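Local coordinates for protein CrmK (Actinoalloteichus sp. WH1-2216-6, PDB 5I1V) that probably acts as an oxidase in caerulomycin biosynthesis, using a covalently bound FAD to recycle shunt products, at residues V127-H132 / T198-R203; W183-G188 / G192-I197; I469-N474 / F495-R500; E480-S483 / R488-F491. All blocks are in the same frame, centred on the assembly; numbering follows the deposited sequence.

Interactions 1 to 3 are buried; interaction 4 lies farthest from the chain's centre, about 23 Å from it between centres against 13 Å for interaction 1, with Asn489 partly exposed. Interactions 1 and 2 share strand 196-202 and both touch the cofactor: interaction 1 joins the strand to the diphosphate-binding helix through one tyrosine hydroxyl, interaction 2 sets the adenine-binding stretch against helix 180-185 by apolar and ring contacts. Interactions 3 and 4 belong to the C-terminal berberine-like region, with 4 nested inside the loop that 3 closes. Rings and one water make interaction 3; a lysine ammonium makes interaction 4. Asn193 of interaction 2 is bonded to Ile497 of interaction 3 and Lys482 of interaction 4.

Interaction 1 (V127-H132 / T198-R203); sequences VGAGGH and TRYWLR. With FAD (flavin-adenine dinucleotide), chain E.
Tyr200 turns its CG away from the carbonyl carbon (chi1 -65°), which carries the phenol out from strand 196-202 to Ala129 and Gly130 at the start of helix 129-132. This glycine-rich helix belongs to the FAD-binding domain of the PCMH-type flavoenzymes, and Gly128 sits at its N-cap. Tyr200 OH donates to Gly130 O at 2.9 Å; the hydroxyl stands above the carbonyl plane, 45° out of it, and not on a lone pair. Ala129 O lies 3.2 Å from the same Tyr200 OH, and Ala129 CB rests against Tyr200 CE2 at 3.9 Å, so the ring end is braced by both backbone and methyl. Ser134, just beyond the helix, adds weak hydrogen bonds to Tyr200 OH and Gly130 O. The helix turns its other side to FAD. Gly128 N donates to FAD O1P at 2.8 Å, nearly straight at 166°, and Gly131 N to FAD O2P at 3.1 Å, two backbone grips on one phosphate. At Gly128, Gly130 and Gly131 a CB would collide with the cofactor, consistent with glycine at all three positions. Val127 CG2 packs on the flavin benzenoid ring, 3.6 Å from FAD C9. His132, its CG anti to the backbone N, presents ND1 to the ribityl chain, where His132 ND1 and FAD O2' share a hydrogen bond of 3.1 Å.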
# COMPACT_ATOMS: atom_id res chain seq x y z
N VAL A 127 -6.28 -6.83 -2.35
CA VAL A 127 -7.23 -7.88 -2.69
C VAL A 127 -8.09 -7.34 -3.86
O VAL A 127 -8.55 -6.23 -3.80
CB VAL A 127 -8.05 -8.20 -1.47
CG1 VAL A 127 -9.27 -8.99 -1.80
CG2 VAL A 127 -7.18 -8.93 -0.47
N GLY A 128 -8.28 -8.14 -4.90
CA GLY A 128 -9.10 -7.74 -6.07
C GLY A 128 -10.57 -8.02 -5.85
O GLY A 128 -10.97 -9.04 -5.24
N ALA A 129 -11.39 -7.14 -6.41
CA ALA A 129 -12.83 -7.26 -6.31
C ALA A 129 -13.22 -8.59 -6.91
O ALA A 129 -14.09 -9.29 -6.40
CB ALA A 129 -13.50 -6.13 -7.09
N GLY A 130 -12.55 -8.95 -7.98
CA GLY A 130 -12.92 -10.12 -8.74
C GLY A 130 -13.07 -11.42 -7.97
O GLY A 130 -14.07 -12.06 -8.12
N GLY A 131 -12.08 -11.79 -7.15
CA GLY A 131 -12.16 -12.95 -6.26
C GLY A 131 -12.85 -12.68 -4.95
O GLY A 131 -13.53 -13.56 -4.34
N HIS A 132 -12.74 -11.44 -4.49
CA HIS A 132 -13.19 -11.10 -3.15
C HIS A 132 -14.73 -11.09 -2.97
O HIS A 132 -15.28 -11.73 -2.06
CB HIS A 132 -12.61 -9.76 -2.77
CG HIS A 132 -13.03 -9.26 -1.44
ND1 HIS A 132 -12.57 -9.81 -0.26
CD2 HIS A 132 -13.86 -8.25 -1.10
CE1 HIS A 132 -13.09 -9.13 0.75
NE2 HIS A 132 -13.88 -8.19 0.27
N THR A 198 -16.60 -9.23 -15.14
CA THR A 198 -15.95 -8.02 -15.58
C THR A 198 -16.20 -6.81 -14.64
O THR A 198 -15.34 -5.90 -14.48
CB THR A 198 -16.37 -7.72 -17.03
OG1 THR A 198 -17.76 -7.75 -17.12
CG2 THR A 198 -15.80 -8.78 -17.94
N ARG A 199 -17.39 -6.76 -14.04
CA ARG A 199 -17.70 -5.64 -13.14
C ARG A 199 -18.87 -6.01 -12.25
O ARG A 199 -19.62 -6.89 -12.56
CB ARG A 199 -18.01 -4.32 -13.91
CG ARG A 199 -19.20 -4.41 -14.82
CD ARG A 199 -19.18 -3.39 -15.99
NE ARG A 199 -18.19 -3.75 -16.98
CZ ARG A 199 -17.14 -3.00 -17.32
NH1 ARG A 199 -17.01 -1.78 -16.84
NH2 ARG A 199 -16.27 -3.46 -18.20
N TYR A 200 -18.99 -5.30 -11.15
CA TYR A 200 -20.02 -5.52 -10.14
C TYR A 200 -20.68 -4.16 -9.98
O TYR A 200 -20.04 -3.11 -10.21
CB TYR A 200 -19.41 -5.83 -8.76
CG TYR A 200 -18.63 -7.09 -8.57
CD1 TYR A 200 -19.28 -8.27 -8.28
CD2 TYR A 200 -17.23 -7.10 -8.60
CE1 TYR A 200 -18.60 -9.45 -8.01
CE2 TYR A 200 -16.51 -8.29 -8.35
CZ TYR A 200 -17.21 -9.46 -8.04
OH TYR A 200 -16.58 -10.67 -7.76
N TRP A 201 -21.91 -4.17 -9.53
CA TRP A 201 -22.60 -2.96 -9.12
C TRP A 201 -23.04 -3.12 -7.68
O TRP A 201 -23.70 -4.10 -7.31
CB TRP A 201 -23.81 -2.68 -10.02
CG TRP A 201 -23.48 -2.13 -11.37
CD1 TRP A 201 -23.31 -0.84 -11.70
CD2 TRP A 201 -23.26 -2.89 -12.57
NE1 TRP A 201 -23.02 -0.72 -13.05
CE2 TRP A 201 -22.98 -1.97 -13.60
CE3 TRP A 201 -23.31 -4.24 -12.86
CZ2 TRP A 201 -22.77 -2.37 -14.92
CZ3 TRP A 201 -23.07 -4.65 -14.17
CH2 TRP A 201 -22.83 -3.72 -15.19
N LEU A 202 -22.74 -2.10 -6.87
CA LEU A 202 -23.03 -2.13 -5.49
C LEU A 202 -24.02 -1.05 -5.09
O LEU A 202 -23.84 0.12 -5.43
CB LEU A 202 -21.74 -1.94 -4.67
CG LEU A 202 -20.59 -2.91 -4.98
CD1 LEU A 202 -19.32 -2.46 -4.27
CD2 LEU A 202 -20.92 -4.30 -4.53
N ARG A 203 -24.98 -1.45 -4.27
CA ARG A 203 -25.92 -0.51 -3.70
C ARG A 203 -26.72 -1.16 -2.57
O ARG A 203 -26.96 -2.34 -2.61
CB ARG A 203 -26.84 -0.01 -4.83
CG ARG A 203 -28.25 -0.47 -4.81
CD ARG A 203 -28.98 0.04 -6.06
NE ARG A 203 -29.61 1.32 -5.85
CZ ARG A 203 -30.80 1.47 -5.26
NH1 ARG A 203 -31.48 0.40 -4.84
NH2 ARG A 203 -31.31 2.69 -5.09
PA FAD E . -7.10 -13.89 -7.44
O1A FAD E . -5.92 -14.72 -6.98
O2A FAD E . -6.84 -13.01 -8.63
O5B FAD E . -8.34 -14.80 -7.70
C5B FAD E . -8.95 -15.59 -6.67
C4B FAD E . -9.83 -16.66 -7.32
O4B FAD E . -10.93 -15.97 -7.95
C3B FAD E . -9.23 -17.49 -8.44
O3B FAD E . -9.92 -18.72 -8.50
C2B FAD E . -9.54 -16.70 -9.68
O2B FAD E . -9.39 -17.35 -10.94
C1B FAD E . -10.93 -16.15 -9.34
N9A FAD E . -11.17 -14.82 -9.95
C8A FAD E . -10.41 -13.69 -9.87
N7A FAD E . -10.94 -12.71 -10.68
C5A FAD E . -12.01 -13.25 -11.24
C6A FAD E . -12.99 -12.73 -12.15
N6A FAD E . -12.86 -11.47 -12.53
N1A FAD E . -13.96 -13.56 -12.54
C2A FAD E . -14.03 -14.85 -12.14
N3A FAD E . -13.17 -15.39 -11.24
C4A FAD E . -12.14 -14.62 -10.84
N1 FAD E . -11.14 -11.90 2.35
C2 FAD E . -12.08 -11.34 3.14
O2 FAD E . -13.27 -11.65 3.01
N3 FAD E . -11.80 -10.43 4.10
C4 FAD E . -10.57 -10.02 4.39
O4 FAD E . -10.37 -9.15 5.26
C4X FAD E . -9.48 -10.56 3.59
N5 FAD E . -8.19 -10.18 3.83
C5X FAD E . -7.23 -10.62 3.00
C6 FAD E . -5.93 -10.12 3.12
C7 FAD E . -4.88 -10.53 2.30
C7M FAD E . -3.48 -9.93 2.50
C8 FAD E . -5.20 -11.54 1.27
C8M FAD E . -4.13 -12.08 0.35
C9 FAD E . -6.49 -12.06 1.13
C9A FAD E . -7.52 -11.63 1.95
N10 FAD E . -8.83 -12.12 1.82
C10 FAD E . -9.84 -11.57 2.59
C1' FAD E . -9.14 -13.28 0.99
C2' FAD E . -9.58 -12.86 -0.37
O2' FAD E . -10.94 -12.48 -0.30
C3' FAD E . -9.37 -13.92 -1.40
O3' FAD E . -7.96 -14.26 -1.42
C4' FAD E . -9.88 -13.48 -2.78
O4' FAD E . -10.25 -14.65 -3.50
C5' FAD E . -8.81 -12.69 -3.52
O5' FAD E . -9.37 -12.23 -4.75
P FAD E . -8.32 -11.71 -5.83
O1P FAD E . -7.38 -10.75 -5.21
O2P FAD E . -9.05 -11.30 -7.07
O3P FAD E . -7.50 -13.07 -6.13

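Interaction 2 (W183-G188 / G192-I197); sequences WWAHTG and GNFGVI. With FAD (flavin-adenine dinucleotide), chain E.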
# COMPACT_ATOMS: atom_id res chain seq x y z
N TRP A 183 -26.78 -14.38 -10.65
CA TRP A 183 -26.51 -13.36 -9.64
C TRP A 183 -26.33 -14.04 -8.30
O TRP A 183 -25.38 -13.76 -7.57
CB TRP A 183 -27.61 -12.30 -9.59
CG TRP A 183 -27.53 -11.45 -8.35
CD1 TRP A 183 -26.82 -10.31 -8.19
CD2 TRP A 183 -28.14 -11.72 -7.11
NE1 TRP A 183 -26.95 -9.85 -6.92
CE2 TRP A 183 -27.75 -10.71 -6.22
CE3 TRP A 183 -28.98 -12.75 -6.65
CZ2 TRP A 183 -28.23 -10.64 -4.92
CZ3 TRP A 183 -29.40 -12.73 -5.36
CH2 TRP A 183 -29.03 -11.67 -4.49
N TRP A 184 -27.22 -14.99 -7.97
CA TRP A 184 -27.16 -15.62 -6.68
C TRP A 184 -25.87 -16.41 -6.46
O TRP A 184 -25.33 -16.42 -5.37
CB TRP A 184 -28.37 -16.54 -6.50
CG TRP A 184 -28.48 -17.20 -5.15
CD1 TRP A 184 -29.11 -16.70 -4.04
CD2 TRP A 184 -28.00 -18.50 -4.77
NE1 TRP A 184 -29.06 -17.59 -3.02
CE2 TRP A 184 -28.39 -18.71 -3.42
CE3 TRP A 184 -27.29 -19.50 -5.42
CZ2 TRP A 184 -28.10 -19.88 -2.73
CZ3 TRP A 184 -27.01 -20.66 -4.74
CH2 TRP A 184 -27.42 -20.84 -3.39
N ALA A 185 -25.42 -17.07 -7.52
CA ALA A 185 -24.15 -17.80 -7.48
C ALA A 185 -22.95 -16.92 -7.14
O ALA A 185 -22.02 -17.36 -6.52
CB ALA A 185 -23.91 -18.49 -8.78
N HIS A 186 -23.02 -15.67 -7.53
CA HIS A 186 -21.98 -14.69 -7.19
C HIS A 186 -22.13 -14.04 -5.83
O HIS A 186 -21.43 -13.06 -5.54
CB HIS A 186 -21.91 -13.66 -8.29
CG HIS A 186 -21.32 -14.20 -9.55
ND1 HIS A 186 -22.05 -14.90 -10.48
CD2 HIS A 186 -20.05 -14.18 -10.01
CE1 HIS A 186 -21.26 -15.29 -11.46
NE2 HIS A 186 -20.03 -14.88 -11.18
N THR A 187 -23.00 -14.55 -4.97
CA THR A 187 -23.15 -14.00 -3.65
C THR A 187 -22.61 -15.02 -2.65
O THR A 187 -23.16 -15.18 -1.57
CB THR A 187 -24.58 -13.65 -3.25
OG1 THR A 187 -25.40 -14.84 -3.25
CG2 THR A 187 -25.19 -12.61 -4.22
N GLY A 188 -21.54 -15.67 -3.03
CA GLY A 188 -20.90 -16.65 -2.18
C GLY A 188 -20.34 -17.86 -2.87
O GLY A 188 -19.61 -18.63 -2.23
N GLY A 192 -13.74 -18.10 -10.10
CA GLY A 192 -13.13 -19.06 -11.06
C GLY A 192 -14.11 -20.20 -11.45
O GLY A 192 -13.67 -21.32 -11.83
N ASN A 193 -15.40 -19.94 -11.28
CA ASN A 193 -16.41 -20.98 -11.39
C ASN A 193 -17.39 -20.86 -12.55
O ASN A 193 -17.69 -21.85 -13.19
CB ASN A 193 -17.24 -21.08 -10.13
CG ASN A 193 -16.55 -21.86 -9.02
OD1 ASN A 193 -16.14 -22.99 -9.18
ND2 ASN A 193 -16.45 -21.25 -7.89
N PHE A 194 -17.98 -19.71 -12.70
CA PHE A 194 -19.12 -19.55 -13.62
C PHE A 194 -18.82 -18.82 -14.92
O PHE A 194 -19.55 -19.00 -15.87
CB PHE A 194 -20.27 -18.87 -12.88
CG PHE A 194 -20.65 -19.57 -11.58
CD1 PHE A 194 -21.45 -20.70 -11.60
CD2 PHE A 194 -20.22 -19.09 -10.38
CE1 PHE A 194 -21.78 -21.36 -10.44
CE2 PHE A 194 -20.51 -19.76 -9.19
CZ PHE A 194 -21.28 -20.90 -9.23
N GLY A 195 -17.75 -18.06 -14.95
CA GLY A 195 -17.42 -17.17 -16.04
C GLY A 195 -16.53 -16.08 -15.56
O GLY A 195 -16.15 -16.07 -14.36
N VAL A 196 -16.18 -15.16 -16.45
CA VAL A 196 -15.28 -14.07 -16.10
C VAL A 196 -16.11 -12.87 -15.65
O VAL A 196 -16.85 -12.25 -16.45
CB VAL A 196 -14.41 -13.65 -17.22
CG1 VAL A 196 -13.46 -12.51 -16.79
CG2 VAL A 196 -13.63 -14.82 -17.72
N ILE A 197 -15.97 -12.52 -14.38
CA ILE A 197 -16.67 -11.34 -13.88
C ILE A 197 -15.93 -10.12 -14.40
O ILE A 197 -14.75 -9.97 -14.12
CB ILE A 197 -16.66 -11.32 -12.33
CG1 ILE A 197 -17.39 -12.54 -11.79
CG2 ILE A 197 -17.33 -10.07 -11.75
CD1 ILE A 197 -16.85 -12.94 -10.43
PA FAD E . -7.10 -13.89 -7.44
O1A FAD E . -5.92 -14.72 -6.98
O2A FAD E . -6.84 -13.01 -8.63
O5B FAD E . -8.34 -14.80 -7.70
C5B FAD E . -8.95 -15.59 -6.67
C4B FAD E . -9.83 -16.66 -7.32
O4B FAD E . -10.93 -15.97 -7.95
C3B FAD E . -9.23 -17.49 -8.44
O3B FAD E . -9.92 -18.72 -8.50
C2B FAD E . -9.54 -16.70 -9.68
O2B FAD E . -9.39 -17.35 -10.94
C1B FAD E . -10.93 -16.15 -9.34
N9A FAD E . -11.17 -14.82 -9.95
C8A FAD E . -10.41 -13.69 -9.87
N7A FAD E . -10.94 -12.71 -10.68
C5A FAD E . -12.01 -13.25 -11.24
C6A FAD E . -12.99 -12.73 -12.15
N6A FAD E . -12.86 -11.47 -12.53
N1A FAD E . -13.96 -13.56 -12.54
C2A FAD E . -14.03 -14.85 -12.14
N3A FAD E . -13.17 -15.39 -11.24
C4A FAD E . -12.14 -14.62 -10.84
N1 FAD E . -11.14 -11.90 2.35
C2 FAD E . -12.08 -11.34 3.14
O2 FAD E . -13.27 -11.65 3.01
N3 FAD E . -11.80 -10.43 4.10
C4 FAD E . -10.57 -10.02 4.39
O4 FAD E . -10.37 -9.15 5.26
C4X FAD E . -9.48 -10.56 3.59
N5 FAD E . -8.19 -10.18 3.83
C5X FAD E . -7.23 -10.62 3.00
C6 FAD E . -5.93 -10.12 3.12
C7 FAD E . -4.88 -10.53 2.30
C7M FAD E . -3.48 -9.93 2.50
C8 FAD E . -5.20 -11.54 1.27
C8M FAD E . -4.13 -12.08 0.35
C9 FAD E . -6.49 -12.06 1.13
C9A FAD E . -7.52 -11.63 1.95
N10 FAD E . -8.83 -12.12 1.82
C10 FAD E . -9.84 -11.57 2.59
C1' FAD E . -9.14 -13.28 0.99
C2' FAD E . -9.58 -12.86 -0.37
O2' FAD E . -10.94 -12.48 -0.30
C3' FAD E . -9.37 -13.92 -1.40
O3' FAD E . -7.96 -14.26 -1.42
C4' FAD E . -9.88 -13.48 -2.78
O4' FAD E . -10.25 -14.65 -3.50
C5' FAD E . -8.81 -12.69 -3.52
O5' FAD E . -9.37 -12.23 -4.75
P FAD E . -8.32 -11.71 -5.83
O1P FAD E . -7.38 -10.75 -5.21
O2P FAD E . -9.05 -11.30 -7.07
O3P FAD E . -7.50 -13.07 -6.13
O HOH W 1 -17.89 -16.20 -12.25
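Ala185 lays its methyl over one face of the Phe194 ring: Ala185 CB is 3.8 Å from the ring centroid, a CH-pi contact at the end of helix 180-185. Phe194 reaches it with CG beside the backbone N (chi1 -54°), and Asn193 CB covers the opposite face, so the ring is clamped between two aliphatic carbons. His186, the first residue to leave the helix, also has CG beside its backbone N (chi1 -71°). Its side chain slides past that of Phe194 in the opposite direction, the two ring planes standing at 54°. The Ile197 side chain approaches that of His186 from the opposite direction and meets the imidazole at its edge, with Ile197 CD1 in the ring plane 3.5 Å from His186 CD2. Both imidazole nitrogens are engaged: ND1 with Leu182 O in the preceding helical turn, His186 NE2 with a water 2.7 Å away that donates to Gly195 O. The stretch so held is the adenine-binding edge of the FAD-binding fold, where the start of strand 196-202 reads the base. Ile197 N donates to FAD N1A at 2.9 Å, and FAD N6A returns a bond to Ile197 O at 2.9 Å; Gly192 N donates to FAD N3A, across C2A from N1A. Replacing His186 by alanine would probably leave Leu182 O and the water without their imidazole partner and open a gap beside Ile197 CD1. That same Ile197 CD1 lies 3.6 Å from FAD N1A.

Interaction 3 (I469-N474 / F495-R500); sequences IYYGDN and FSIRPR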
# COMPACT_ATOMS: atom_id res chain seq x y z
N ILE A 469 -17.95 -28.37 3.76
CA ILE A 469 -17.28 -27.52 4.70
C ILE A 469 -17.31 -26.05 4.26
O ILE A 469 -17.44 -25.17 5.09
CB ILE A 469 -15.84 -27.98 4.92
CG1 ILE A 469 -15.86 -29.33 5.63
CG2 ILE A 469 -15.10 -26.96 5.78
CD1 ILE A 469 -14.59 -30.12 5.50
N TYR A 470 -17.18 -25.79 2.95
CA TYR A 470 -17.14 -24.40 2.44
C TYR A 470 -18.51 -23.83 2.10
O TYR A 470 -18.72 -22.62 2.18
CB TYR A 470 -16.25 -24.32 1.18
CG TYR A 470 -14.80 -24.42 1.47
CD1 TYR A 470 -14.16 -23.42 2.16
CD2 TYR A 470 -14.03 -25.52 1.03
CE1 TYR A 470 -12.82 -23.48 2.42
CE2 TYR A 470 -12.69 -25.60 1.30
CZ TYR A 470 -12.09 -24.55 1.99
OH TYR A 470 -10.76 -24.55 2.32
N TYR A 471 -19.45 -24.70 1.70
CA TYR A 471 -20.71 -24.22 1.15
C TYR A 471 -21.98 -24.61 1.98
O TYR A 471 -23.11 -24.25 1.66
CB TYR A 471 -20.83 -24.68 -0.29
CG TYR A 471 -19.84 -24.10 -1.26
CD1 TYR A 471 -19.84 -22.75 -1.55
CD2 TYR A 471 -18.91 -24.89 -1.91
CE1 TYR A 471 -18.95 -22.20 -2.46
CE2 TYR A 471 -18.01 -24.35 -2.79
CZ TYR A 471 -18.06 -23.00 -3.09
OH TYR A 471 -17.19 -22.40 -3.99
N GLY A 472 -21.80 -25.32 3.08
CA GLY A 472 -22.96 -25.73 3.86
C GLY A 472 -23.84 -26.63 3.04
O GLY A 472 -23.35 -27.60 2.47
N ASP A 473 -25.11 -26.25 2.92
CA ASP A 473 -26.11 -26.94 2.13
C ASP A 473 -26.32 -26.37 0.75
O ASP A 473 -27.20 -26.82 0.05
CB ASP A 473 -27.47 -26.79 2.83
CG ASP A 473 -27.48 -27.37 4.21
OD1 ASP A 473 -26.85 -28.43 4.39
OD2 ASP A 473 -28.09 -26.75 5.12
N ASN A 474 -25.58 -25.34 0.36
CA ASN A 474 -25.79 -24.69 -0.92
C ASN A 474 -25.05 -25.34 -2.10
O ASN A 474 -25.25 -24.92 -3.22
CB ASN A 474 -25.35 -23.21 -0.77
CG ASN A 474 -26.37 -22.41 0.03
OD1 ASN A 474 -27.52 -22.85 0.15
ND2 ASN A 474 -25.98 -21.30 0.59
N PHE A 495 -10.84 -26.59 -6.40
CA PHE A 495 -12.07 -26.43 -5.64
C PHE A 495 -13.19 -25.79 -6.44
O PHE A 495 -14.05 -25.17 -5.87
CB PHE A 495 -11.82 -25.62 -4.39
CG PHE A 495 -11.20 -26.40 -3.24
CD1 PHE A 495 -11.13 -27.79 -3.23
CD2 PHE A 495 -10.78 -25.72 -2.11
CE1 PHE A 495 -10.61 -28.46 -2.13
CE2 PHE A 495 -10.25 -26.41 -1.01
CZ PHE A 495 -10.18 -27.77 -1.03
N SER A 496 -13.22 -25.98 -7.74
CA SER A 496 -14.31 -25.42 -8.52
C SER A 496 -15.58 -26.24 -8.34
O SER A 496 -15.51 -27.43 -8.05
CB SER A 496 -13.95 -25.26 -9.98
OG SER A 496 -13.66 -26.48 -10.64
N ILE A 497 -16.71 -25.58 -8.48
CA ILE A 497 -18.02 -26.27 -8.38
C ILE A 497 -18.03 -27.35 -9.46
O ILE A 497 -17.95 -27.04 -10.65
CB ILE A 497 -19.22 -25.32 -8.60
CG1 ILE A 497 -19.19 -24.08 -7.67
CG2 ILE A 497 -20.53 -26.05 -8.46
CD1 ILE A 497 -19.07 -24.42 -6.24
N ARG A 498 -18.19 -28.61 -9.08
CA ARG A 498 -18.20 -29.69 -10.09
C ARG A 498 -19.55 -29.77 -10.80
O ARG A 498 -20.60 -29.57 -10.19
CB ARG A 498 -17.92 -31.07 -9.47
CG ARG A 498 -16.61 -31.19 -8.69
CD ARG A 498 -15.44 -30.69 -9.48
NE ARG A 498 -14.15 -31.17 -8.96
CZ ARG A 498 -13.26 -30.45 -8.30
NH1 ARG A 498 -13.48 -29.17 -7.99
NH2 ARG A 498 -12.12 -31.02 -7.93
N PRO A 499 -19.55 -30.10 -12.08
CA PRO A 499 -20.88 -30.08 -12.70
C PRO A 499 -21.75 -31.23 -12.13
O PRO A 499 -21.23 -32.30 -11.81
CB PRO A 499 -20.58 -30.28 -14.19
CG PRO A 499 -19.09 -30.01 -14.33
CD PRO A 499 -18.51 -30.49 -13.03
N ARG A 500 -23.05 -30.93 -11.97
CA ARG A 500 -24.06 -31.91 -11.50
C ARG A 500 -23.76 -33.37 -11.85
O ARG A 500 -23.35 -34.20 -11.03
CB ARG A 500 -25.42 -31.54 -12.11
CG ARG A 500 -26.32 -30.68 -11.25
CD ARG A 500 -27.73 -30.62 -11.83
NE ARG A 500 -27.66 -30.63 -13.30
CZ ARG A 500 -28.55 -30.05 -14.11
NH1 ARG A 500 -29.62 -29.41 -13.63
NH2 ARG A 500 -28.35 -30.12 -15.44
OXT ARG A 500 -23.91 -33.75 -13.01
O HOH W 2 -15.06 -22.54 -5.67
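This is a buried aromatic and aliphatic contact, bridged by one water, between the end of helix 466-471 and the C-terminal tail that follows helix 475-485. The side chains of Tyr470 and Phe495 cross at about a right angle, while the ring planes stand at 57° with centroids 5.4 Å apart; the touching atoms are Tyr470 CE2 and Phe495 CE2 at 3.5 Å. Phe495 is also stacked with Trp466 of the same helix as Tyr470, whose hydroxyl is bonded to Asp451 N; each residue thus has a second partner, a stacked ring for Phe495 and a backbone N-H for the Tyr470 hydroxyl. One helical position on, Tyr471 meets Ile497. Both chi1 and chi2 of Ile497 lie near -55°, folding CD1 back to the phenol, where Ile497 CD1 sits 3.6 Å from Tyr471 OH and as near to CZ and CE2. The Tyr471 hydroxyl is polar but buried, and two partners satisfy it: Gly189 O, and a water in the plane of the ring that donates to Tyr471 OH at 2.7 Å and to Phe495 O at 2.8 Å. Along the tail, Arg498 NH1 bonds to Ser496 O at 2.7 Å, in the carbonyl plane and on a lone pair, and NH2 holds Ala494 O. Beyond Tyr471 the chain leaves the helix through a type II' turn to Asn474. The arrangement belongs to the berberine-like C-terminal region of FAD-linked oxidases, whose tail here packs back beside the cofactor-binding part.

Interaction 4 (E480-S483 / R488-F491); sequences EIKS and RNVF
Lys482 NZ donates to Phe491 O at 2.7 Å, in the carbonyl plane and with a C=O...N angle of 150°, and makes a weak bond to Asn489 OD1 at 3.2 Å. The lysine starts with CG anti to the backbone N (chi1 166°), bends at chi2 and then runs extended, which brings the ammonium from helix 475-485 across to the loop behind it. Asn489 has its own CG anti to the backbone N (chi1 -162°), which helps bring Asn489 OD1 to 3.2 Å from Lys482 CE. Two further acceptors complete the surroundings of NZ: Asp486, in a salt bridge through OD2, and Asn193 O from the adenine-binding stretch. The buried charge is thus met by one carboxylate and three neutral oxygens, and the nearby Asp486 would be expected to keep the lysine protonated. Within the berberine-like C-terminal region this loop bends the chain away from the helix direction; the Phe491 side chain comes within about 7 Å of FAD, nearest atoms. Asp486 also accepts from the backbone here, Val490 N on OD1 and Phe491 N on OD2, so one carboxylate fixes both the loop and the lysine. A methionine in place of Lys482 would probably leave Asp486 without its counter-charge, and Phe491 O and Asn193 O without their common donor. The Phe491 ring itself leads away from the helix, with Val490 CG1 over the centre of one face, 3.7 Å above the plane.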
# COMPACT_ATOMS: atom_id res chain seq x y z
N GLU A 480 -26.07 -26.99 -9.86
CA GLU A 480 -27.11 -26.79 -10.87
C GLU A 480 -26.91 -25.50 -11.67
O GLU A 480 -27.13 -25.41 -12.87
CB GLU A 480 -28.50 -26.79 -10.17
CG GLU A 480 -29.63 -26.21 -10.99
CD GLU A 480 -30.93 -26.07 -10.17
OE1 GLU A 480 -30.87 -25.96 -8.92
OE2 GLU A 480 -32.02 -26.05 -10.77
N ILE A 481 -26.52 -24.44 -11.00
CA ILE A 481 -26.30 -23.19 -11.70
C ILE A 481 -25.04 -23.36 -12.61
O ILE A 481 -25.01 -22.90 -13.74
CB ILE A 481 -26.18 -22.03 -10.69
CG1 ILE A 481 -27.49 -21.89 -9.96
CG2 ILE A 481 -25.79 -20.73 -11.38
CD1 ILE A 481 -27.47 -20.99 -8.74
N LYS A 482 -24.02 -24.00 -12.08
CA LYS A 482 -22.80 -24.29 -12.82
C LYS A 482 -23.11 -25.00 -14.12
O LYS A 482 -22.63 -24.65 -15.20
CB LYS A 482 -21.87 -25.13 -11.94
CG LYS A 482 -20.69 -25.79 -12.67
CD LYS A 482 -19.61 -24.76 -12.99
CE LYS A 482 -18.49 -25.37 -13.82
NZ LYS A 482 -17.37 -24.42 -13.94
N SER A 483 -23.97 -25.99 -14.01
CA SER A 483 -24.31 -26.81 -15.12
C SER A 483 -25.13 -26.02 -16.15
O SER A 483 -25.04 -26.28 -17.34
CB SER A 483 -24.99 -28.07 -14.61
OG SER A 483 -25.77 -28.62 -15.61
N ARG A 488 -19.74 -26.55 -20.36
CA ARG A 488 -18.54 -27.23 -20.80
C ARG A 488 -17.44 -27.26 -19.75
O ARG A 488 -16.40 -27.81 -20.01
CB ARG A 488 -17.99 -26.62 -22.07
CG ARG A 488 -19.02 -26.44 -23.19
CD ARG A 488 -18.53 -25.42 -24.20
NE ARG A 488 -17.31 -25.87 -24.82
CZ ARG A 488 -17.25 -26.70 -25.85
NH1 ARG A 488 -18.36 -27.20 -26.38
NH2 ARG A 488 -16.07 -27.05 -26.35
N ASN A 489 -17.69 -26.74 -18.56
CA ASN A 489 -16.70 -26.74 -17.45
C ASN A 489 -15.39 -26.06 -17.91
O ASN A 489 -14.29 -26.55 -17.66
CB ASN A 489 -16.43 -28.14 -16.90
CG ASN A 489 -15.78 -28.13 -15.51
OD1 ASN A 489 -16.00 -27.22 -14.70
ND2 ASN A 489 -14.94 -29.12 -15.24
N VAL A 490 -15.54 -24.94 -18.60
CA VAL A 490 -14.41 -24.13 -19.01
C VAL A 490 -13.62 -23.57 -17.82
O VAL A 490 -12.40 -23.47 -17.86
CB VAL A 490 -14.88 -22.96 -19.89
CG1 VAL A 490 -13.76 -21.97 -20.15
CG2 VAL A 490 -15.37 -23.50 -21.23
N PHE A 491 -14.35 -23.12 -16.81
CA PHE A 491 -13.76 -22.51 -15.65
C PHE A 491 -13.68 -23.49 -14.51
O PHE A 491 -14.70 -23.88 -13.93
CB PHE A 491 -14.60 -21.28 -15.28
CG PHE A 491 -14.75 -20.34 -16.43
CD1 PHE A 491 -13.70 -19.48 -16.77
CD2 PHE A 491 -15.88 -20.35 -17.22
CE1 PHE A 491 -13.82 -18.64 -17.86
CE2 PHE A 491 -16.02 -19.50 -18.29
CZ PHE A 491 -14.96 -18.65 -18.63